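Local coordinates for protein acetyl xylan esterase (Metagenome, PDB 6XYC) that hydrolyses ester bonds on xylan as a bifunctional acetyl xylan and feruloyl esterase of the alpha/beta-hydrolase superfamily, at residues I43-S48 and G124-F129; A61-P66 and T118-G123; L68-A73 and D274-F279. All coordinates share one frame; numbering follows the deposited sequence.

Interaction 1: residues I43-S48 and G124-F129. With AES (4-(2-aminoethyl)benzenesulfonyl fluoride), chain B.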
loop_
_atom_site.group_PDB
_atom_site.type_symbol
_atom_site.label_atom_id
_atom_site.label_comp_id
_atom_site.label_asym_id
_atom_site.label_seq_id
_atom_site.Cartn_x
_atom_site.Cartn_y
_atom_site.Cartn_z
ATOM N N ILE A 43 -4.356 -5.638 -4.581
ATOM C CA ILE A 43 -3.075 -5.072 -4.992
ATOM C C ILE A 43 -2.125 -5.120 -3.804
ATOM O O ILE A 43 -2.484 -4.722 -2.688
ATOM C CB ILE A 43 -3.250 -3.635 -5.504
ATOM C CG1 ILE A 43 -4.035 -3.645 -6.822
ATOM C CG2 ILE A 43 -1.894 -2.969 -5.696
ATOM C CD1 ILE A 43 -4.537 -2.288 -7.253
ATOM N N ILE A 44 -0.913 -5.626 -4.028
ATOM C CA ILE A 44 0.060 -5.736 -2.948
ATOM C C ILE A 44 1.314 -4.957 -3.313
ATOM O O ILE A 44 1.703 -4.868 -4.483
ATOM C CB ILE A 44 0.404 -7.206 -2.620
ATOM C CG1 ILE A 44 1.242 -7.854 -3.722
ATOM C CG2 ILE A 44 -0.871 -8.017 -2.402
ATOM C CD1 ILE A 44 1.729 -9.260 -3.364
ATOM N N ILE A 45 1.967 -4.408 -2.288
ATOM C CA ILE A 45 3.093 -3.495 -2.483
ATOM C C ILE A 45 4.195 -3.840 -1.489
ATOM O O ILE A 45 3.963 -3.850 -0.274
ATOM C CB ILE A 45 2.685 -2.018 -2.310
ATOM C CG1 ILE A 45 1.412 -1.699 -3.097
ATOM C CG2 ILE A 45 3.847 -1.102 -2.734
ATOM C CD1 ILE A 45 0.868 -0.315 -2.789
ATOM N N TYR A 46 5.399 -4.074 -2.001
ATOM C CA TYR A 46 6.533 -4.418 -1.155
ATOM C C TYR A 46 6.933 -3.241 -0.272
ATOM O O TYR A 46 6.610 -2.079 -0.545
ATOM C CB TYR A 46 7.738 -4.820 -2.009
ATOM C CG TYR A 46 8.100 -3.794 -3.069
ATOM C CD1 TYR A 46 7.726 -3.983 -4.395
ATOM C CD2 TYR A 46 8.796 -2.628 -2.750
ATOM C CE1 TYR A 46 8.037 -3.052 -5.367
ATOM C CE2 TYR A 46 9.122 -1.692 -3.726
ATOM C CZ TYR A 46 8.729 -1.907 -5.032
ATOM O OH TYR A 46 9.038 -0.988 -6.007
ATOM N N GLY A 47 7.663 -3.558 0.792
ATOM C CA GLY A 47 8.340 -2.564 1.600
ATOM C C GLY A 47 9.812 -2.474 1.243
ATOM O O GLY A 47 10.453 -3.470 0.905
ATOM N N SER A 48 10.344 -1.258 1.324
ATOM C CA SER A 48 11.716 -1.006 0.895
ATOM C C SER A 48 12.220 0.362 1.331
ATOM O O SER A 48 13.181 0.877 0.752
ATOM C CB SER A 48 11.815 -1.096 -0.627
ATOM O OG SER A 48 11.219 0.047 -1.231
ATOM N N GLY A 124 2.926 -0.557 3.053
ATOM C CA GLY A 124 1.775 -0.265 3.889
ATOM C C GLY A 124 1.471 1.215 3.951
ATOM O O GLY A 124 0.304 1.613 4.021
ATOM N N HIS A 125 2.514 2.048 3.927
ATOM C CA HIS A 125 2.337 3.493 3.829
ATOM C C HIS A 125 1.601 3.872 2.548
ATOM O O HIS A 125 0.643 4.653 2.576
ATOM C CB HIS A 125 3.709 4.165 3.893
ATOM C CG HIS A 125 3.739 5.561 3.358
ATOM N ND1 HIS A 125 3.996 5.848 2.035
ATOM C CD2 HIS A 125 3.580 6.752 3.980
ATOM C CE1 HIS A 125 3.977 7.158 1.861
ATOM N NE2 HIS A 125 3.723 7.730 3.026
ATOM N N LEU A 126 2.031 3.315 1.411
ATOM C CA LEU A 126 1.383 3.637 0.145
ATOM C C LEU A 126 -0.044 3.103 0.102
ATOM O O LEU A 126 -0.944 3.764 -0.427
ATOM C CB LEU A 126 2.217 3.079 -1.012
ATOM C CG LEU A 126 3.583 3.753 -1.162
ATOM C CD1 LEU A 126 4.490 3.035 -2.123
ATOM C CD2 LEU A 126 3.396 5.225 -1.581
ATOM N N SER A 127 -0.272 1.916 0.663
ATOM C CA SER A 127 -1.622 1.364 0.726
ATOM C C SER A 127 -2.533 2.255 1.564
ATOM O O SER A 127 -3.648 2.591 1.152
ATOM C CB SER A 127 -1.575 -0.055 1.303
ATOM O OG SER A 127 -0.904 -0.932 0.420
ATOM N N ALA A 128 -2.071 2.650 2.753
ATOM C CA ALA A 128 -2.855 3.558 3.583
ATOM C C ALA A 128 -3.069 4.890 2.880
ATOM O O ALA A 128 -4.145 5.494 2.995
ATOM C CB ALA A 128 -2.166 3.769 4.931
ATOM N N PHE A 129 -2.061 5.370 2.145
ATOM C CA PHE A 129 -2.222 6.659 1.481
ATOM C C PHE A 129 -3.270 6.586 0.377
ATOM O O PHE A 129 -4.034 7.538 0.182
ATOM C CB PHE A 129 -0.892 7.149 0.915
ATOM C CG PHE A 129 -0.726 8.640 1.006
ATOM C CD1 PHE A 129 -1.513 9.482 0.234
ATOM C CD2 PHE A 129 0.190 9.196 1.880
ATOM C CE1 PHE A 129 -1.372 10.851 0.319
ATOM C CE2 PHE A 129 0.339 10.569 1.969
ATOM C CZ PHE A 129 -0.449 11.397 1.187
HETATM C C3 AES B . 12.454 2.318 7.367
HETATM C C2 AES B . 11.799 1.213 6.912
HETATM C C1 AES B . 10.635 1.363 6.223
HETATM S S AES B . 9.882 -0.086 5.638
HETATM O O1S AES B . 9.765 -0.036 4.157
HETATM O O2S AES B . 10.813 -1.200 5.791
HETATM C C6 AES B . 10.098 2.585 5.975
HETATM C C5 AES B . 10.758 3.705 6.436
HETATM C C4 AES B . 11.940 3.567 7.127
HETATM C C7 AES B . 12.695 4.827 7.671
HETATM C C8 AES B . 11.757 5.665 8.575
HETATM N N8 AES B . 12.579 6.572 9.304
#

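Interaction 2: residues A61-P66 and T118-G123. With AES (4-(2-aminoethyl)benzenesulfonyl fluoride), chain B.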
loop_
_atom_site.group_PDB
_atom_site.type_symbol
_atom_site.label_atom_id
_atom_site.label_comp_id
_atom_site.label_asym_id
_atom_site.label_seq_id
_atom_site.Cartn_x
_atom_site.Cartn_y
_atom_site.Cartn_z
ATOM N N ALA A 61 5.994 -13.291 -3.062
ATOM C CA ALA A 61 6.499 -14.415 -2.283
ATOM C C ALA A 61 6.148 -14.268 -0.812
ATOM O O ALA A 61 5.954 -15.273 -0.121
ATOM C CB ALA A 61 8.012 -14.538 -2.438
ATOM N N SER A 62 6.049 -13.031 -0.320
ATOM C CA SER A 62 5.846 -12.811 1.109
ATOM C C SER A 62 4.393 -13.017 1.519
ATOM O O SER A 62 4.125 -13.664 2.536
ATOM C CB SER A 62 6.292 -11.402 1.492
ATOM O OG SER A 62 7.682 -11.237 1.287
ATOM N N ILE A 63 3.440 -12.469 0.760
ATOM C CA ILE A 63 2.042 -12.508 1.188
ATOM C C ILE A 63 1.088 -12.865 0.055
ATOM O O ILE A 63 -0.130 -12.720 0.192
ATOM C CB ILE A 63 1.631 -11.161 1.817
ATOM C CG1 ILE A 63 1.464 -10.086 0.731
ATOM C CG2 ILE A 63 2.660 -10.696 2.840
ATOM C CD1 ILE A 63 1.296 -8.673 1.247
ATOM N N GLY A 64 1.623 -13.335 -1.069
ATOM C CA GLY A 64 0.766 -13.629 -2.203
ATOM C C GLY A 64 -0.012 -14.916 -2.028
ATOM O O GLY A 64 -1.208 -14.977 -2.331
ATOM N N ALA A 65 0.646 -15.959 -1.530
ATOM C CA ALA A 65 -0.001 -17.263 -1.439
ATOM C C ALA A 65 -1.270 -17.232 -0.594
ATOM O O ALA A 65 -2.308 -17.716 -1.071
ATOM C CB ALA A 65 0.988 -18.301 -0.898
ATOM N N PRO A 66 -1.271 -16.705 0.638
ATOM C CA PRO A 66 -2.531 -16.710 1.410
ATOM C C PRO A 66 -3.674 -16.020 0.686
ATOM O O PRO A 66 -4.814 -16.502 0.729
ATOM C CB PRO A 66 -2.155 -15.993 2.716
ATOM C CG PRO A 66 -0.861 -15.263 2.413
ATOM C CD PRO A 66 -0.157 -16.090 1.379
ATOM N N THR A 118 -2.904 -3.730 -0.055
ATOM C CA THR A 118 -2.135 -4.054 1.136
ATOM C C THR A 118 -0.653 -3.953 0.801
ATOM O O THR A 118 -0.247 -4.083 -0.357
ATOM C CB THR A 118 -2.468 -5.464 1.660
ATOM O OG1 THR A 118 -1.745 -5.729 2.863
ATOM C CG2 THR A 118 -2.133 -6.524 0.614
ATOM N N GLY A 119 0.147 -3.696 1.825
ATOM C CA GLY A 119 1.587 -3.607 1.665
ATOM C C GLY A 119 2.226 -3.633 3.032
ATOM O O GLY A 119 1.550 -3.457 4.054
ATOM N N PHE A 120 3.540 -3.866 3.060
ATOM C CA PHE A 120 4.271 -3.862 4.326
ATOM C C PHE A 120 5.329 -2.756 4.346
ATOM O O PHE A 120 5.943 -2.462 3.319
ATOM C CB PHE A 120 4.895 -5.261 4.635
ATOM C CG PHE A 120 5.644 -5.902 3.494
ATOM C CD1 PHE A 120 4.982 -6.625 2.516
ATOM C CD2 PHE A 120 7.024 -5.824 3.440
ATOM C CE1 PHE A 120 5.680 -7.215 1.485
ATOM C CE2 PHE A 120 7.718 -6.421 2.421
ATOM C CZ PHE A 120 7.048 -7.115 1.445
ATOM N N SER A 121 5.535 -2.148 5.528
ATOM C CA SER A 121 6.371 -0.975 5.722
ATOM C C SER A 121 5.985 0.060 4.668
ATOM O O SER A 121 4.829 0.502 4.617
ATOM C CB SER A 121 7.855 -1.332 5.670
ATOM O OG SER A 121 8.612 -0.338 6.338
ATOM N N SER A 122 6.939 0.489 3.831
ATOM C CA SER A 122 6.651 1.586 2.918
ATOM C C SER A 122 5.517 1.214 1.982
ATOM O O SER A 122 4.796 2.098 1.517
ATOM C CB SER A 122 7.905 2.006 2.138
ATOM O OG SER A 122 8.499 0.942 1.432
ATOM N N GLY A 123 5.317 -0.080 1.719
ATOM C CA GLY A 123 4.155 -0.500 0.952
ATOM C C GLY A 123 2.861 -0.382 1.733
ATOM O O GLY A 123 1.798 -0.145 1.153
HETATM C C3 AES B . 12.454 2.318 7.367
HETATM C C2 AES B . 11.799 1.213 6.912
HETATM C C1 AES B . 10.635 1.363 6.223
HETATM S S AES B . 9.882 -0.086 5.638
HETATM O O1S AES B . 9.765 -0.036 4.157
HETATM O O2S AES B . 10.813 -1.200 5.791
HETATM C C6 AES B . 10.098 2.585 5.975
HETATM C C5 AES B . 10.758 3.705 6.436
HETATM C C4 AES B . 11.940 3.567 7.127
HETATM C C7 AES B . 12.695 4.827 7.671
HETATM C C8 AES B . 11.757 5.665 8.575
HETATM N N8 AES B . 12.579 6.572 9.304
#

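Interaction 3: residues L68-A73 and D274-F279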
loop_
_atom_site.group_PDB
_atom_site.type_symbol
_atom_site.label_atom_id
_atom_site.label_comp_id
_atom_site.label_asym_id
_atom_site.label_seq_id
_atom_site.Cartn_x
_atom_site.Cartn_y
_atom_site.Cartn_z
ATOM N N LEU A 68 -4.116 -15.754 -2.595
ATOM C CA LEU A 68 -4.583 -16.628 -3.667
ATOM C C LEU A 68 -5.419 -17.776 -3.116
ATOM O O LEU A 68 -6.481 -18.100 -3.662
ATOM C CB LEU A 68 -3.385 -17.158 -4.460
ATOM C CG LEU A 68 -2.674 -16.096 -5.304
ATOM C CD1 LEU A 68 -1.270 -16.533 -5.682
ATOM C CD2 LEU A 68 -3.500 -15.768 -6.550
ATOM N N LYS A 69 -4.960 -18.399 -2.031
ATOM C CA LYS A 69 -5.710 -19.498 -1.429
ATOM C C LYS A 69 -7.070 -19.037 -0.923
ATOM O O LYS A 69 -8.016 -19.831 -0.877
ATOM C CB LYS A 69 -4.902 -20.118 -0.285
ATOM C CG LYS A 69 -3.693 -20.926 -0.728
ATOM C CD LYS A 69 -2.411 -20.412 -0.079
ATOM C CE LYS A 69 -1.983 -21.266 1.110
ATOM N NZ LYS A 69 -1.034 -20.543 1.994
ATOM N N ALA A 70 -7.188 -17.766 -0.538
ATOM C CA ALA A 70 -8.462 -17.199 -0.113
ATOM C C ALA A 70 -9.385 -16.883 -1.281
ATOM O O ALA A 70 -10.550 -16.538 -1.056
ATOM C CB ALA A 70 -8.224 -15.922 0.704
ATOM N N GLY A 71 -8.895 -16.989 -2.514
ATOM C CA GLY A 71 -9.717 -16.792 -3.691
ATOM C C GLY A 71 -9.600 -15.443 -4.355
ATOM O O GLY A 71 -10.463 -15.102 -5.170
ATOM N N PHE A 72 -8.568 -14.665 -4.040
ATOM C CA PHE A 72 -8.383 -13.349 -4.632
ATOM C C PHE A 72 -7.336 -13.409 -5.736
ATOM O O PHE A 72 -6.345 -14.137 -5.626
ATOM C CB PHE A 72 -7.943 -12.326 -3.583
ATOM C CG PHE A 72 -8.986 -12.029 -2.549
ATOM C CD1 PHE A 72 -9.008 -12.720 -1.355
ATOM C CD2 PHE A 72 -9.935 -11.050 -2.773
ATOM C CE1 PHE A 72 -9.969 -12.445 -0.399
ATOM C CE2 PHE A 72 -10.901 -10.768 -1.825
ATOM C CZ PHE A 72 -10.915 -11.468 -0.634
ATOM N N ALA A 73 -7.574 -12.655 -6.805
ATOM C CA ALA A 73 -6.507 -12.308 -7.728
ATOM C C ALA A 73 -5.516 -11.392 -7.020
ATOM O O ALA A 73 -5.907 -10.522 -6.233
ATOM C CB ALA A 73 -7.071 -11.614 -8.967
ATOM N N ASP A 274 -5.967 -13.284 9.567
ATOM C CA ASP A 274 -6.580 -11.994 9.870
ATOM C C ASP A 274 -6.748 -11.171 8.601
ATOM O O ASP A 274 -7.804 -10.563 8.382
ATOM C CB ASP A 274 -5.740 -11.224 10.893
ATOM C CG ASP A 274 -5.761 -11.857 12.271
ATOM O OD1 ASP A 274 -6.768 -12.500 12.632
ATOM O OD2 ASP A 274 -4.765 -11.689 13.005
ATOM N N MET A 275 -5.721 -11.149 7.742
ATOM C CA MET A 275 -5.796 -10.343 6.528
ATOM C C MET A 275 -6.827 -10.911 5.557
ATOM O O MET A 275 -7.637 -10.172 4.994
ATOM C CB MET A 275 -4.425 -10.272 5.848
ATOM C CG MET A 275 -4.484 -9.752 4.414
ATOM S SD MET A 275 -2.882 -9.585 3.591
ATOM C CE MET A 275 -2.287 -11.262 3.641
ATOM N N THR A 276 -6.794 -12.228 5.330
ATOM C CA THR A 276 -7.699 -12.821 4.350
ATOM C C THR A 276 -9.134 -12.829 4.855
ATOM O O THR A 276 -10.063 -12.650 4.064
ATOM C CB THR A 276 -7.248 -14.240 3.984
ATOM O OG1 THR A 276 -7.079 -15.026 5.167
ATOM C CG2 THR A 276 -5.937 -14.196 3.218
ATOM N N ASP A 277 -9.337 -13.019 6.159
ATOM C CA ASP A 277 -10.678 -12.887 6.720
ATOM C C ASP A 277 -11.204 -11.470 6.526
ATOM O O ASP A 277 -12.355 -11.272 6.117
ATOM C CB ASP A 277 -10.672 -13.262 8.208
ATOM C CG ASP A 277 -10.658 -14.764 8.439
ATOM O OD1 ASP A 277 -10.763 -15.524 7.451
ATOM O OD2 ASP A 277 -10.543 -15.183 9.610
ATOM N N PHE A 278 -10.361 -10.471 6.805
ATOM C CA PHE A 278 -10.755 -9.074 6.648
ATOM C C PHE A 278 -11.167 -8.783 5.211
ATOM O O PHE A 278 -12.265 -8.275 4.951
ATOM C CB PHE A 278 -9.593 -8.179 7.092
ATOM C CG PHE A 278 -9.793 -6.720 6.798
ATOM C CD1 PHE A 278 -10.567 -5.933 7.644
ATOM C CD2 PHE A 278 -9.205 -6.128 5.694
ATOM C CE1 PHE A 278 -10.756 -4.581 7.384
ATOM C CE2 PHE A 278 -9.392 -4.777 5.424
ATOM C CZ PHE A 278 -10.168 -4.002 6.274
ATOM N N PHE A 279 -10.297 -9.115 4.256
ATOM C CA PHE A 279 -10.616 -8.868 2.854
ATOM C C PHE A 279 -11.859 -9.635 2.436
ATOM O O PHE A 279 -12.682 -9.124 1.668
ATOM C CB PHE A 279 -9.433 -9.245 1.948
ATOM C CG PHE A 279 -8.393 -8.164 1.818
ATOM C CD1 PHE A 279 -8.735 -6.834 1.649
ATOM C CD2 PHE A 279 -7.044 -8.491 1.844
ATOM C CE1 PHE A 279 -7.763 -5.856 1.527
ATOM C CE2 PHE A 279 -6.076 -7.518 1.721
ATOM C CZ PHE A 279 -6.432 -6.199 1.563
#

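Interaction 1: residues I43-S48 and G124-F129
Ile45 meets Leu126 and Ser127 through its terminal methyl; it is the residue of 43-48 that makes the side-chain contact with the flank of helix 122-131. CD1 stands 4.1 Å from Leu126 CB. The two side chains cross at about a right angle, and the isoleucine touches the root of the leucine, not its branches. CG1 lies beside the backbone N with the chain extended beyond it (chi2 172°), which carries CD1 from the strand to the helix. Val94 of helix 89-103 touches both side chains.

The same methyl is 3.7 Å from Ser127 OG, a van der Waals contact with a polar atom already engaged: the hydroxyl is hydrogen-bonded to Gly123 O, one turn back in its own helix. A buried serine can thus face an aliphatic neighbour with its polar end satisfied.

Strand 39-45 belongs to the central sheet of the alpha/beta-hydrolase fold, and helix 122-131, which follows the nucleophile elbow, packs on it. Past Ile45 the strand gives way to a loop that runs to the ligand.

Polar contacts gather at that end. Ser48 N is hydrogen-bonded to Ser122 OG and lies 3.1 Å from AES O1S, while Ser48 OG is hydrogen-bonded to Ala52 N. The backbone N of Ala49, the next residue, is hydrogen-bonded to AES, consistent with a share in an oxyanion hole.

Interaction 2: residues A61-P66 and T118-G123
Ile63 and Thr118 reach toward each other tip to tip, methyl to methyl, with CD1 of the isoleucine 4.1 Å from CG2 of the threonine. Bonded to Val166 O on the adjacent strand, Thr118 OG1 points away from its own backbone N (chi1 -177°), which turns CG2 toward helix 56-69. Ile63 CD1 also comes up to the edge of the Phe120 ring, near its plane, 4.4 Å from CD1 of that ring. Ser62 OG approaches the ring obliquely, 4.2 Å from Phe120 CZ, while its hydroxyl is engaged with Met58 O a turn earlier.

Beyond Phe120 the strand bends sharply into the nucleophile elbow, GFSSG here. Ser121 holds a strained backbone with positive phi (49°) and is covalently joined through OG to AES S, which marks it as the reactive serine, probably of a triad with His262 and Asp230. Ser122 N donates to AES O1S at 2.9 Å, as in an oxyanion hole.

Helical segment 61-66 runs roughly antiparallel to strand 118-120, at 146°, with axes 10.1 Å apart at closest approach. Phe272 of helix 269-284 touches Ile63, and Trp168 of strand 164-168 lies against Thr118 and Phe120.

Interaction 3: residues L68-A73 and D274-F279
Ala70 sets its single methyl against Thr276, CB to CG2 at 3.8 Å, where helix 56-69 is coming to its end. The threonine's CB is equally near, so the methyl rests against the CB-CG2 bond and not on the hydroxyl. Thr276 OG1 sits between the backbone N and the carbonyl carbon (chi1 53°), where it is hydrogen-bonded to Phe272 O, and also to Lys273 O, in the preceding turn of its own helix; CG2 is thereby turned outward to Ala70. The CA atoms of Ala70 and Thr276, the closest pair across the contact, are 6.3 Å apart.

Gly71 turns the chain with a positive phi of 100° in a Schellman motif that closes the helix; one of its bonds runs from Gly71 N back to Leu68 O at 2.9 Å. At this phi a beta carbon would collide with Ala70 O, a restriction from which glycine is exempt.

Phe72, directly after the turn, supplies the larger part of the contact. Its ring approaches Phe279 obliquely, with CZ 3.7 Å from Phe279 CB and equally close to the carbonyl carbon of that residue. The two phenylalanine side chains cross at a slant and do not stack: Phe72 touches the base of its partner, whose ring leads away from it, toward the sheet.

Ala73 then enters strand 73-77, pairing with Lys40 and Ile42 of strand 39-45. Ile42 and Phe114, on strands 39-45 and 114-120, lie against both phenylalanines, while Leu67 of helix 56-69 touches Thr276 and Phe279, so helix 269-284 packs alongside helix 56-69 on the same face of the sheet.

Overall arrangement
Interactions 1 and 2 lie on neighbouring parallel strands, their centres about 8 Å apart, and are joined by Ile43 O to Thr118 N, 2.8 Å, a probable hydrogen bond. They share helix 122-131, and both reach AES, one through the loop after strand 39-45, the other through the elbow itself. Interaction 3 holds no residue of the ligand pocket; its centre lies about 17 Å from that of interaction 1. It meets interaction 2, about 12 Å away between centres, through packing: Thr118 CB lies 4.0 Å from Phe279 CZ, and Pro66 O 3.6 Å from Thr276 CG2. Helix 56-69 thus serves both, linking the elbow strand to the C-terminal helix.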